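PDB 6O2D: inner kinetochore subunit cnp3 from Schizosaccharomyces pombe, which is an inner kinetochore component, here represented by its cupin domain, that assembles on centromeric DNA and supports outer kinetochore assembly and chromosome segregation in mitosis and meiosis. Local coordinates for residues N87-C92 / F115-G120; S65-V70 / Y137-D142; A77-K82 / N121-K126; F91-G96 / V133-T138. All coordinates share one frame; numbering follows the deposited sequence.

Contact 1. Residues N87-C92 / F115-G120; sequences NIMSFC and FIVPRG
F91 and M89 pair with F115 and V117 at one side of the five-stranded antiparallel sheet of the cupin domain, where strand 113-117 is one of the two outermost strands within the chain. The backbones are joined in two reciprocal pairs: M89 N to V117 O and V117 N to M89 O, both 2.9 Å, then F91 N to F115 O at 3.1 Å and F115 N to F91 O at 3.2 Å. S90 and I116 form the non-hydrogen-bonded pair between them, on the opposite face.

The two phenylalanine rings are offset, planes at 22°, with little of one over the other. F115 sets CG between its backbone N and carbonyl carbon (chi1 73°), which turns the ring back so that CZ meets F91 CD2 at 3.4 Å while CE1 lies against F91 CB. With an alanine at F115, the F91 ring would probably lose this flanking partner and be freer to turn beside the resulting gap. M89, present as selenomethionine, runs side by side with V117, CG to CB 3.6 Å, before its chain bends away. V117 CG2 approaches the F91 ring at its edge.

Y123 of strand 122-127 covers M89 and V117, and F107 meets F115 edge-to-face. On the other face I116 packs on F60 of the second subunit; F115 also pairs with a strand of that subunit, so the sheet continues across the interface.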
loop_
_atom_site.group_PDB
_atom_site.type_symbol
_atom_site.label_atom_id
_atom_site.label_comp_id
_atom_site.label_asym_id
_atom_site.label_seq_id
_atom_site.Cartn_x
_atom_site.Cartn_y
_atom_site.Cartn_z
ATOM N N ASN B 87 7.240 7.746 9.169
ATOM C CA ASN B 87 6.496 7.020 8.154
ATOM C C ASN B 87 5.827 5.803 8.767
ATOM O O ASN B 87 6.397 5.147 9.646
ATOM C CB ASN B 87 7.396 6.557 7.006
ATOM C CG ASN B 87 8.075 7.694 6.314
ATOM O OD1 ASN B 87 7.425 8.529 5.693
ATOM N ND2 ASN B 87 9.394 7.736 6.406
ATOM N N ILE B 88 4.611 5.515 8.316
ATOM C CA ILE B 88 3.984 4.224 8.569
ATOM C C ILE B 88 4.346 3.311 7.402
ATOM O O ILE B 88 4.160 3.679 6.238
ATOM C CB ILE B 88 2.461 4.352 8.742
ATOM C CG1 ILE B 88 1.809 2.967 8.789
ATOM C CG2 ILE B 88 1.852 5.190 7.637
ATOM C CD1 ILE B 88 0.504 2.928 9.569
HETATM N N MSE B 89 4.927 2.155 7.711
HETATM C CA MSE B 89 5.296 1.169 6.705
HETATM C C MSE B 89 4.183 0.166 6.522
HETATM O O MSE B 89 3.506 -0.191 7.485
HETATM C CB MSE B 89 6.574 0.412 7.086
HETATM C CG MSE B 89 7.617 1.217 7.824
HETATM SE SE MSE B 89 8.805 2.123 6.591
HETATM C CE MSE B 89 9.591 0.593 5.669
ATOM N N SER B 90 4.011 -0.291 5.282
ATOM C CA SER B 90 3.143 -1.411 4.957
ATOM C C SER B 90 3.918 -2.410 4.114
ATOM O O SER B 90 4.753 -2.026 3.289
ATOM C CB SER B 90 1.896 -0.955 4.192
ATOM O OG SER B 90 0.796 -1.803 4.451
ATOM N N PHE B 91 3.675 -3.694 4.356
ATOM C CA PHE B 91 4.306 -4.758 3.590
ATOM C C PHE B 91 3.252 -5.796 3.258
ATOM O O PHE B 91 2.480 -6.189 4.138
ATOM C CB PHE B 91 5.463 -5.399 4.354
ATOM C CG PHE B 91 6.624 -4.479 4.557
ATOM C CD1 PHE B 91 7.555 -4.287 3.551
ATOM C CD2 PHE B 91 6.783 -3.798 5.749
ATOM C CE1 PHE B 91 8.627 -3.437 3.736
ATOM C CE2 PHE B 91 7.848 -2.951 5.932
ATOM C CZ PHE B 91 8.772 -2.772 4.922
ATOM N N CYS B 92 3.214 -6.233 1.998
ATOM C CA CYS B 92 2.405 -7.373 1.589
ATOM C C CYS B 92 3.321 -8.428 0.989
ATOM O O CYS B 92 4.079 -8.142 0.053
ATOM C CB CYS B 92 1.321 -6.965 0.588
ATOM S SG CYS B 92 0.261 -8.368 0.098
ATOM N N PHE B 115 1.657 -6.777 7.206
ATOM C CA PHE B 115 1.895 -6.167 8.499
ATOM C C PHE B 115 2.273 -4.710 8.287
ATOM O O PHE B 115 2.713 -4.314 7.204
ATOM C CB PHE B 115 2.963 -6.925 9.306
ATOM C CG PHE B 115 4.364 -6.730 8.811
ATOM C CD1 PHE B 115 4.856 -7.493 7.769
ATOM C CD2 PHE B 115 5.204 -5.805 9.408
ATOM C CE1 PHE B 115 6.152 -7.325 7.323
ATOM C CE2 PHE B 115 6.500 -5.636 8.966
ATOM C CZ PHE B 115 6.975 -6.397 7.927
ATOM N N ILE B 116 2.051 -3.905 9.327
ATOM C CA ILE B 116 2.374 -2.488 9.314
ATOM C C ILE B 116 3.433 -2.222 10.363
ATOM O O ILE B 116 3.481 -2.874 11.408
ATOM C CB ILE B 116 1.152 -1.590 9.594
ATOM C CG1 ILE B 116 0.463 -2.033 10.893
ATOM C CG2 ILE B 116 0.216 -1.586 8.410
ATOM C CD1 ILE B 116 -0.453 -0.990 11.485
ATOM N N VAL B 117 4.276 -1.239 10.086
ATOM C CA VAL B 117 5.158 -0.700 11.109
ATOM C C VAL B 117 4.698 0.729 11.352
ATOM O O VAL B 117 5.012 1.617 10.547
ATOM C CB VAL B 117 6.630 -0.758 10.676
ATOM C CG1 VAL B 117 7.539 -0.312 11.818
ATOM C CG2 VAL B 117 6.988 -2.154 10.190
ATOM N N PRO B 118 3.935 0.997 12.412
ATOM C CA PRO B 118 3.473 2.368 12.655
ATOM C C PRO B 118 4.648 3.312 12.841
ATOM O O PRO B 118 5.775 2.897 13.125
ATOM C CB PRO B 118 2.647 2.252 13.941
ATOM C CG PRO B 118 2.291 0.808 14.046
ATOM C CD PRO B 118 3.414 0.049 13.409
ATOM N N ARG B 119 4.364 4.605 12.691
ATOM C CA ARG B 119 5.386 5.617 12.916
ATOM C C ARG B 119 5.932 5.492 14.333
ATOM O O ARG B 119 5.196 5.171 15.270
ATOM C CB ARG B 119 4.806 7.016 12.701
ATOM C CG ARG B 119 4.233 7.255 11.309
ATOM C CD ARG B 119 3.529 8.606 11.212
ATOM N NE ARG B 119 2.280 8.630 11.967
ATOM C CZ ARG B 119 1.546 9.718 12.166
ATOM N NH1 ARG B 119 1.926 10.889 11.665
ATOM N NH2 ARG B 119 0.426 9.632 12.870
ATOM N N GLY B 120 7.233 5.747 14.481
ATOM C CA GLY B 120 7.894 5.710 15.777
ATOM C C GLY B 120 8.160 4.323 16.327
ATOM O O GLY B 120 8.151 4.141 17.544
#

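Contact 2. Residues S65-V70 / Y137-D142; sequences SFAAGV and YTHATD
Y137 lays one face of its ring over G69, whose N sits above the ring centre and whose CA makes a CH-pi contact, 3.7 Å from the centroid. A first torsion of 77° holds CG between the backbone N and the carbonyl carbon and so folds the ring across to the neighbouring strand; a side chain on G69 would probably collide with it. H139 repeats the gesture on the same face (chi1 60°), bringing NE2 and CE1 alongside A67 CB, NE2 the nearer at 3.3 Å. On the opposite face the F66 ring and T138 meet at an angle, with F66 CE1 3.8 Å from T138 CB, and A140 CB lies at the edge of that ring. A68 CB and T138 CG2 meet beside it at 3.8 Å.

Five backbone bonds fix this register. G69 and Y137 exchange two, each 2.9 Å between N and O, A67 and H139 exchange two more, and T141 N reaches S65 O at 3.2 Å.

Further out, S65 and F66 form a classic beta bulge against strand 55-62. T141 OG1 is held by N146 ND2 and H86 O, while D142 caps the following helix through E145 N and also bonds T143 OG1 of the second subunit, whose A140 packs on F66.

Chemically, the ladder supplies the polar bonding and the aromatic ring supplies cover: the Y137 ring covers the G69 peptide from the adjacent strand, consistent with the pattern known as aromatic rescue of glycine.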
loop_
_atom_site.group_PDB
_atom_site.type_symbol
_atom_site.label_atom_id
_atom_site.label_comp_id
_atom_site.label_asym_id
_atom_site.label_seq_id
_atom_site.Cartn_x
_atom_site.Cartn_y
_atom_site.Cartn_z
ATOM N N SER B 65 3.862 12.677 0.381
ATOM C CA SER B 65 2.951 11.963 1.272
ATOM C C SER B 65 2.980 10.439 1.122
ATOM O O SER B 65 2.718 9.734 2.104
ATOM C CB SER B 65 1.522 12.498 1.076
ATOM O OG SER B 65 0.777 11.722 0.154
ATOM N N PHE B 66 3.276 9.899 -0.063
ATOM C CA PHE B 66 3.129 8.461 -0.279
ATOM C C PHE B 66 4.160 7.963 -1.283
ATOM O O PHE B 66 4.473 8.657 -2.252
ATOM C CB PHE B 66 1.706 8.148 -0.757
ATOM C CG PHE B 66 1.493 6.724 -1.207
ATOM C CD1 PHE B 66 1.078 5.755 -0.304
ATOM C CD2 PHE B 66 1.657 6.366 -2.547
ATOM C CE1 PHE B 66 0.858 4.444 -0.713
ATOM C CE2 PHE B 66 1.445 5.061 -2.965
ATOM C CZ PHE B 66 1.045 4.096 -2.042
ATOM N N ALA B 67 4.678 6.758 -1.046
ATOM C CA ALA B 67 5.551 6.073 -1.994
ATOM C C ALA B 67 5.317 4.573 -1.872
ATOM O O ALA B 67 4.913 4.086 -0.812
ATOM C CB ALA B 67 7.030 6.408 -1.763
ATOM N N ALA B 68 5.553 3.842 -2.964
ATOM C CA ALA B 68 5.378 2.392 -2.951
ATOM C C ALA B 68 6.354 1.717 -3.910
ATOM O O ALA B 68 6.770 2.301 -4.919
ATOM C CB ALA B 68 3.938 2.002 -3.297
ATOM N N GLY B 69 6.691 0.470 -3.600
ATOM C CA GLY B 69 7.641 -0.253 -4.415
ATOM C C GLY B 69 7.660 -1.734 -4.106
ATOM O O GLY B 69 6.749 -2.267 -3.468
ATOM N N VAL B 70 8.725 -2.391 -4.571
ATOM C CA VAL B 70 8.905 -3.824 -4.389
ATOM C C VAL B 70 10.297 -4.084 -3.833
ATOM O O VAL B 70 11.275 -3.446 -4.241
ATOM C CB VAL B 70 8.679 -4.603 -5.710
ATOM C CG1 VAL B 70 9.483 -3.998 -6.854
ATOM C CG2 VAL B 70 9.007 -6.092 -5.545
ATOM N N TYR B 137 5.729 -2.963 -0.874
ATOM C CA TYR B 137 5.778 -2.050 0.260
ATOM C C TYR B 137 5.131 -0.715 -0.082
ATOM O O TYR B 137 5.137 -0.272 -1.234
ATOM C CB TYR B 137 7.222 -1.810 0.745
ATOM C CG TYR B 137 8.055 -0.858 -0.102
ATOM C CD1 TYR B 137 7.987 0.523 0.077
ATOM C CD2 TYR B 137 8.933 -1.344 -1.064
ATOM C CE1 TYR B 137 8.744 1.392 -0.701
ATOM C CE2 TYR B 137 9.708 -0.485 -1.839
ATOM C CZ TYR B 137 9.604 0.880 -1.658
ATOM O OH TYR B 137 10.370 1.730 -2.431
ATOM N N THR B 138 4.569 -0.081 0.943
ATOM C CA THR B 138 4.133 1.303 0.871
ATOM C C THR B 138 4.592 1.985 2.148
ATOM O O THR B 138 4.571 1.375 3.221
ATOM C CB THR B 138 2.604 1.427 0.713
ATOM O OG1 THR B 138 1.962 1.104 1.947
ATOM C CG2 THR B 138 2.080 0.471 -0.368
ATOM N N HIS B 139 5.010 3.241 2.038
ATOM C CA HIS B 139 5.180 4.075 3.216
ATOM C C HIS B 139 4.483 5.407 2.993
ATOM O O HIS B 139 4.329 5.867 1.857
ATOM C CB HIS B 139 6.660 4.284 3.606
ATOM C CG HIS B 139 7.493 4.947 2.560
ATOM N ND1 HIS B 139 8.350 4.244 1.740
ATOM C CD2 HIS B 139 7.640 6.251 2.229
ATOM C CE1 HIS B 139 8.967 5.084 0.928
ATOM N NE2 HIS B 139 8.554 6.308 1.204
ATOM N N ALA B 140 3.961 5.956 4.088
ATOM C CA ALA B 140 3.149 7.160 4.062
ATOM C C ALA B 140 3.441 7.978 5.311
ATOM O O ALA B 140 3.869 7.449 6.341
ATOM C CB ALA B 140 1.654 6.828 3.962
ATOM N N THR B 141 3.188 9.279 5.219
ATOM C CA THR B 141 3.425 10.165 6.345
ATOM C C THR B 141 2.372 11.263 6.333
ATOM O O THR B 141 1.750 11.547 5.304
ATOM C CB THR B 141 4.845 10.745 6.312
ATOM O OG1 THR B 141 5.031 11.640 7.419
ATOM C CG2 THR B 141 5.097 11.476 4.994
ATOM N N ASP B 142 2.166 11.863 7.501
ATOM C CA ASP B 142 1.146 12.894 7.694
ATOM C C ASP B 142 1.799 14.256 7.499
ATOM O O ASP B 142 2.449 14.781 8.403
ATOM C CB ASP B 142 0.515 12.763 9.075
ATOM C CG ASP B 142 -0.780 13.532 9.199
ATOM O OD1 ASP B 142 -0.772 14.767 9.005
ATOM O OD2 ASP B 142 -1.811 12.894 9.487
#

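Contact 3. Residues A77-K82 / N121-K126; sequences AEKPVK and NYYSIK
K79 pairs with I125 and K82 with Y123 on either side of a beta bulge, where one strand carries an extra residue and the ladder resumes one step out of register. P80 and V81 occupy the interval spanned on the other strand by S124 alone. Before the bulge K79 N bonds I125 O at 2.8 Å; after it K82 N bonds Y123 O at 2.9 Å and Y123 N returns to K82 O at 3.0 Å. Y123 O takes a second, weaker partner, the CA-H of V81.

Polar side-chain contacts are looser. K79 stays extended from a CG anti to the backbone N (chi1 -172°) and bends at its last torsion, -39°, where NZ makes a weak hydrogen bond of 3.2 Å to Y123 OH. A phenylalanine in place of Y123 would keep the ring but is likely to leave K79 NZ without this oxygen partner. E78 OE2 and K126 NZ carry opposite charges 4.3 Å apart, too far for a salt bridge, so any attraction is probably modest.

Among the van der Waals contacts, V81 CG2 rests 3.9 Å from Y122 CB, S124 CB packs 3.6 Å from K79 O, and CE of K126 lies against the crossing side chain of E78. I125 CD1 meets the Y123 ring in plane, at its edge.

Strand 78-83 is an outermost strand of the four-stranded sheet, while 122-127 continues through backbone bonds to 98-102. N121 bonds N103, P118 O and L22 N of the second subunit, and Y123 packs against M89, V117 and F91 of the five-stranded sheet.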
loop_
_atom_site.group_PDB
_atom_site.type_symbol
_atom_site.label_atom_id
_atom_site.label_comp_id
_atom_site.label_asym_id
_atom_site.label_seq_id
_atom_site.Cartn_x
_atom_site.Cartn_y
_atom_site.Cartn_z
ATOM N N ALA B 77 18.716 -14.091 3.739
ATOM C CA ALA B 77 18.914 -12.657 3.876
ATOM C C ALA B 77 18.470 -12.168 5.252
ATOM O O ALA B 77 17.516 -12.683 5.842
ATOM C CB ALA B 77 18.143 -11.906 2.790
ATOM N N GLU B 78 19.170 -11.151 5.757
ATOM C CA GLU B 78 18.879 -10.569 7.068
ATOM C C GLU B 78 18.861 -9.054 6.912
ATOM O O GLU B 78 19.910 -8.438 6.701
ATOM C CB GLU B 78 19.922 -10.991 8.112
ATOM C CG GLU B 78 20.363 -12.454 8.048
ATOM C CD GLU B 78 21.339 -12.845 9.171
ATOM O OE1 GLU B 78 22.172 -12.002 9.580
ATOM O OE2 GLU B 78 21.267 -14.002 9.645
ATOM N N LYS B 79 17.676 -8.452 7.025
ATOM C CA LYS B 79 17.557 -7.000 7.027
ATOM C C LYS B 79 17.691 -6.491 8.454
ATOM O O LYS B 79 16.859 -6.841 9.301
ATOM C CB LYS B 79 16.225 -6.562 6.441
ATOM C CG LYS B 79 16.100 -5.055 6.232
ATOM C CD LYS B 79 14.748 -4.680 5.619
ATOM C CE LYS B 79 14.648 -3.175 5.384
ATOM N NZ LYS B 79 15.291 -2.427 6.510
ATOM N N PRO B 80 18.708 -5.688 8.767
ATOM C CA PRO B 80 18.904 -5.242 10.153
ATOM C C PRO B 80 17.800 -4.299 10.604
ATOM O O PRO B 80 17.104 -3.676 9.799
ATOM C CB PRO B 80 20.260 -4.521 10.115
ATOM C CG PRO B 80 20.878 -4.880 8.795
ATOM C CD PRO B 80 19.731 -5.138 7.865
ATOM N N VAL B 81 17.650 -4.205 11.929
ATOM C CA VAL B 81 16.580 -3.400 12.503
ATOM C C VAL B 81 16.729 -1.952 12.053
ATOM O O VAL B 81 17.835 -1.397 12.012
ATOM C CB VAL B 81 16.565 -3.524 14.037
ATOM C CG1 VAL B 81 17.818 -2.915 14.649
ATOM C CG2 VAL B 81 15.308 -2.879 14.608
ATOM N N LYS B 82 15.612 -1.347 11.665
ATOM C CA LYS B 82 15.593 0.054 11.293
ATOM C C LYS B 82 14.367 0.702 11.909
ATOM O O LYS B 82 13.362 0.025 12.160
ATOM C CB LYS B 82 15.560 0.237 9.765
ATOM C CG LYS B 82 16.775 -0.315 9.025
ATOM C CD LYS B 82 18.013 0.557 9.197
ATOM C CE LYS B 82 19.233 -0.091 8.538
ATOM N NZ LYS B 82 20.092 0.885 7.803
ATOM N N ASN B 121 8.397 3.335 15.465
ATOM C CA ASN B 121 8.630 1.961 15.896
ATOM C C ASN B 121 9.843 1.395 15.160
ATOM O O ASN B 121 10.448 2.059 14.314
ATOM C CB ASN B 121 7.379 1.104 15.689
ATOM C CG ASN B 121 6.204 1.597 16.512
ATOM O OD1 ASN B 121 6.041 1.215 17.663
ATOM N ND2 ASN B 121 5.389 2.460 15.924
ATOM N N TYR B 122 10.236 0.180 15.541
ATOM C CA TYR B 122 11.395 -0.509 14.986
ATOM C C TYR B 122 10.986 -1.827 14.335
ATOM O O TYR B 122 10.085 -2.516 14.826
ATOM C CB TYR B 122 12.441 -0.748 16.093
ATOM C CG TYR B 122 12.823 0.539 16.792
ATOM C CD1 TYR B 122 12.096 1.013 17.875
ATOM C CD2 TYR B 122 13.877 1.311 16.327
ATOM C CE1 TYR B 122 12.424 2.204 18.486
ATOM C CE2 TYR B 122 14.211 2.502 16.929
ATOM C CZ TYR B 122 13.485 2.943 18.009
ATOM O OH TYR B 122 13.829 4.129 18.615
ATOM N N TYR B 123 11.648 -2.184 13.234
ATOM C CA TYR B 123 11.299 -3.412 12.535
ATOM C C TYR B 123 12.544 -4.045 11.934
ATOM O O TYR B 123 13.525 -3.362 11.633
ATOM C CB TYR B 123 10.252 -3.183 11.435
ATOM C CG TYR B 123 10.810 -2.669 10.125
ATOM C CD1 TYR B 123 11.148 -1.329 9.971
ATOM C CD2 TYR B 123 10.981 -3.517 9.036
ATOM C CE1 TYR B 123 11.651 -0.850 8.781
ATOM C CE2 TYR B 123 11.480 -3.046 7.834
ATOM C CZ TYR B 123 11.813 -1.711 7.713
ATOM O OH TYR B 123 12.316 -1.239 6.522
ATOM N N SER B 124 12.489 -5.369 11.778
ATOM C CA SER B 124 13.512 -6.143 11.091
ATOM C C SER B 124 12.831 -7.309 10.384
ATOM O O SER B 124 11.738 -7.728 10.769
ATOM C CB SER B 124 14.584 -6.647 12.069
ATOM O OG SER B 124 14.091 -7.727 12.846
ATOM N N ILE B 125 13.461 -7.808 9.320
ATOM C CA ILE B 125 12.911 -8.918 8.537
ATOM C C ILE B 125 14.036 -9.874 8.160
ATOM O O ILE B 125 15.130 -9.448 7.777
ATOM C CB ILE B 125 12.172 -8.465 7.262
ATOM C CG1 ILE B 125 11.490 -7.108 7.444
ATOM C CG2 ILE B 125 11.119 -9.511 6.891
ATOM C CD1 ILE B 125 10.856 -6.586 6.178
ATOM N N LYS B 126 13.752 -11.170 8.229
ATOM C CA LYS B 126 14.706 -12.213 7.864
ATOM C C LYS B 126 14.034 -13.236 6.958
ATOM O O LYS B 126 12.877 -13.599 7.183
ATOM C CB LYS B 126 15.259 -12.912 9.116
ATOM C CG LYS B 126 16.744 -12.722 9.342
ATOM C CD LYS B 126 17.042 -12.571 10.818
ATOM C CE LYS B 126 18.532 -12.413 11.079
ATOM N NZ LYS B 126 18.834 -11.888 12.428
#

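Contact 4. Residues F91-G96 / V133-T138; sequences FCILQG and VRLYYT
C92 and Y136 form a regular antiparallel hydrogen-bonded pair, C92 N to Y136 O 2.8 Å and Y136 N to C92 O 2.9 Å, but the register slips by one at a beta bulge around L94. There L94 N reaches R134 O at 3.1 Å and R134 N takes the carbonyl of Q95 instead.

On one face L135 lies between I93 and F91 of the facing strand: with CG anti to the carbonyl carbon (chi1 -47°), its CD2 lies 3.6 Å from I93 CG1 and its CD1 turns to F91 CD1 at 4.1 Å. F91 CE1 also touches Y137 CB, 3.7 Å away. Past the bulge V133 CG2 packs on G96 CA at 3.6 Å.

On the other face C92, L94 and Y136 pack on the second subunit. C92 CB sits at the edge of the Y136 ring, and the L94 and R134 side chains cross, CD1 of L94 4.1 Å from CD of R134. Q95 NE2 bonds A132 O, while R134 makes a long, weak ion pair with E72.

Apolar branches thus build the face of F91, I93 and L135, whereas on the dimer face the Y136 hydroxyl finds a hydrogen-bonding mate in S90 OG of the second subunit, with C92 of that subunit packed nearby.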
loop_
_atom_site.group_PDB
_atom_site.type_symbol
_atom_site.label_atom_id
_atom_site.label_comp_id
_atom_site.label_asym_id
_atom_site.label_seq_id
_atom_site.Cartn_x
_atom_site.Cartn_y
_atom_site.Cartn_z
ATOM N N PHE B 91 3.675 -3.694 4.356
ATOM C CA PHE B 91 4.306 -4.758 3.590
ATOM C C PHE B 91 3.252 -5.796 3.258
ATOM O O PHE B 91 2.480 -6.189 4.138
ATOM C CB PHE B 91 5.463 -5.399 4.354
ATOM C CG PHE B 91 6.624 -4.479 4.557
ATOM C CD1 PHE B 91 7.555 -4.287 3.551
ATOM C CD2 PHE B 91 6.783 -3.798 5.749
ATOM C CE1 PHE B 91 8.627 -3.437 3.736
ATOM C CE2 PHE B 91 7.848 -2.951 5.932
ATOM C CZ PHE B 91 8.772 -2.772 4.922
ATOM N N CYS B 92 3.214 -6.233 1.998
ATOM C CA CYS B 92 2.405 -7.373 1.589
ATOM C C CYS B 92 3.321 -8.428 0.989
ATOM O O CYS B 92 4.079 -8.142 0.053
ATOM C CB CYS B 92 1.321 -6.965 0.588
ATOM S SG CYS B 92 0.261 -8.368 0.098
ATOM N N ILE B 93 3.230 -9.645 1.509
ATOM C CA ILE B 93 4.161 -10.713 1.172
ATOM C C ILE B 93 3.568 -11.489 0.011
ATOM O O ILE B 93 2.562 -12.185 0.168
ATOM C CB ILE B 93 4.432 -11.625 2.372
ATOM C CG1 ILE B 93 4.704 -10.766 3.603
ATOM C CG2 ILE B 93 5.582 -12.597 2.075
ATOM C CD1 ILE B 93 4.568 -11.492 4.878
ATOM N N LEU B 94 4.220 -11.402 -1.145
ATOM C CA LEU B 94 3.734 -12.072 -2.337
ATOM C C LEU B 94 4.263 -13.487 -2.470
ATOM O O LEU B 94 3.582 -14.330 -3.060
ATOM C CB LEU B 94 4.110 -11.263 -3.580
ATOM C CG LEU B 94 3.609 -9.816 -3.628
ATOM C CD1 LEU B 94 3.769 -9.272 -5.026
ATOM C CD2 LEU B 94 2.158 -9.704 -3.173
ATOM N N GLN B 95 5.453 -13.771 -1.936
ATOM C CA GLN B 95 6.039 -15.101 -2.055
ATOM C C GLN B 95 7.151 -15.262 -1.026
ATOM O O GLN B 95 7.819 -14.292 -0.657
ATOM C CB GLN B 95 6.563 -15.363 -3.475
ATOM C CG GLN B 95 8.057 -15.180 -3.666
ATOM C CD GLN B 95 8.546 -15.763 -4.981
ATOM O OE1 GLN B 95 7.752 -16.213 -5.811
ATOM N NE2 GLN B 95 9.860 -15.756 -5.178
ATOM N N GLY B 96 7.336 -16.494 -0.566
ATOM C CA GLY B 96 8.446 -16.817 0.307
ATOM C C GLY B 96 8.022 -16.960 1.752
ATOM O O GLY B 96 6.835 -16.985 2.095
ATOM N N VAL B 133 12.117 -14.111 -1.184
ATOM C CA VAL B 133 10.882 -13.464 -0.761
ATOM C C VAL B 133 10.758 -12.182 -1.558
ATOM O O VAL B 133 11.762 -11.520 -1.838
ATOM C CB VAL B 133 10.876 -13.173 0.750
ATOM C CG1 VAL B 133 9.679 -12.282 1.113
ATOM C CG2 VAL B 133 10.874 -14.481 1.537
ATOM N N ARG B 134 9.534 -11.834 -1.935
ATOM C CA ARG B 134 9.280 -10.669 -2.757
ATOM C C ARG B 134 8.145 -9.951 -2.028
ATOM O O ARG B 134 7.138 -10.584 -1.664
ATOM C CB ARG B 134 8.895 -11.065 -4.196
ATOM C CG ARG B 134 8.162 -9.977 -4.972
ATOM C CD ARG B 134 7.516 -10.430 -6.303
ATOM N NE ARG B 134 8.295 -11.309 -7.192
ATOM C CZ ARG B 134 9.409 -10.966 -7.832
ATOM N NH1 ARG B 134 9.958 -9.773 -7.640
ATOM N NH2 ARG B 134 10.009 -11.850 -8.618
ATOM N N LEU B 135 8.314 -8.642 -1.769
ATOM C CA LEU B 135 7.316 -7.879 -1.022
ATOM C C LEU B 135 6.882 -6.642 -1.781
ATOM O O LEU B 135 7.694 -5.976 -2.421
ATOM C CB LEU B 135 7.836 -7.435 0.343
ATOM C CG LEU B 135 8.550 -8.386 1.287
ATOM C CD1 LEU B 135 9.519 -7.598 2.183
ATOM C CD2 LEU B 135 7.522 -9.146 2.097
ATOM N N TYR B 136 5.608 -6.302 -1.620
ATOM C CA TYR B 136 5.074 -5.011 -2.030
ATOM C C TYR B 136 5.023 -4.091 -0.815
ATOM O O TYR B 136 4.348 -4.408 0.171
ATOM C CB TYR B 136 3.681 -5.182 -2.638
ATOM C CG TYR B 136 2.992 -3.876 -2.919
ATOM C CD1 TYR B 136 3.475 -3.022 -3.900
ATOM C CD2 TYR B 136 1.868 -3.489 -2.206
ATOM C CE1 TYR B 136 2.857 -1.830 -4.172
ATOM C CE2 TYR B 136 1.241 -2.284 -2.474
ATOM C CZ TYR B 136 1.744 -1.464 -3.456
ATOM O OH TYR B 136 1.141 -0.263 -3.732
ATOM N N TYR B 137 5.729 -2.963 -0.874
ATOM C CA TYR B 137 5.778 -2.050 0.260
ATOM C C TYR B 137 5.131 -0.715 -0.082
ATOM O O TYR B 137 5.137 -0.272 -1.234
ATOM C CB TYR B 137 7.222 -1.810 0.745
ATOM C CG TYR B 137 8.055 -0.858 -0.102
ATOM C CD1 TYR B 137 7.987 0.523 0.077
ATOM C CD2 TYR B 137 8.933 -1.344 -1.064
ATOM C CE1 TYR B 137 8.744 1.392 -0.701
ATOM C CE2 TYR B 137 9.708 -0.485 -1.839
ATOM C CZ TYR B 137 9.604 0.880 -1.658
ATOM O OH TYR B 137 10.370 1.730 -2.431
ATOM N N THR B 138 4.569 -0.081 0.943
ATOM C CA THR B 138 4.133 1.303 0.871
ATOM C C THR B 138 4.592 1.985 2.148
ATOM O O THR B 138 4.571 1.375 3.221
ATOM C CB THR B 138 2.604 1.427 0.713
ATOM O OG1 THR B 138 1.962 1.104 1.947
ATOM C CG2 THR B 138 2.080 0.471 -0.368
#

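How the contacts relate
From the N terminus, 65-70 opens the widest loop, closed when 137-142 returns beside it in contact 2. Strand 78-83 starts the next; 121-126 closes it as contact 3, nested within contact 2. Strand 88-95 then opens two loops: contact 1, nested inside contact 3, ends at 115-120, whereas contact 4 reaches on to 133-138 and so crosses contact 3. Contacts 1, 4 and 2 line up across the five-stranded sheet, sharing strands 88-95 and 133-140, and all three touch the second subunit, which contact 3 reaches through N121. Contact 3 belongs to the four-stranded sheet, and its Y123 packs on contacts 1 and 4, tying the two sheets of the cupin together.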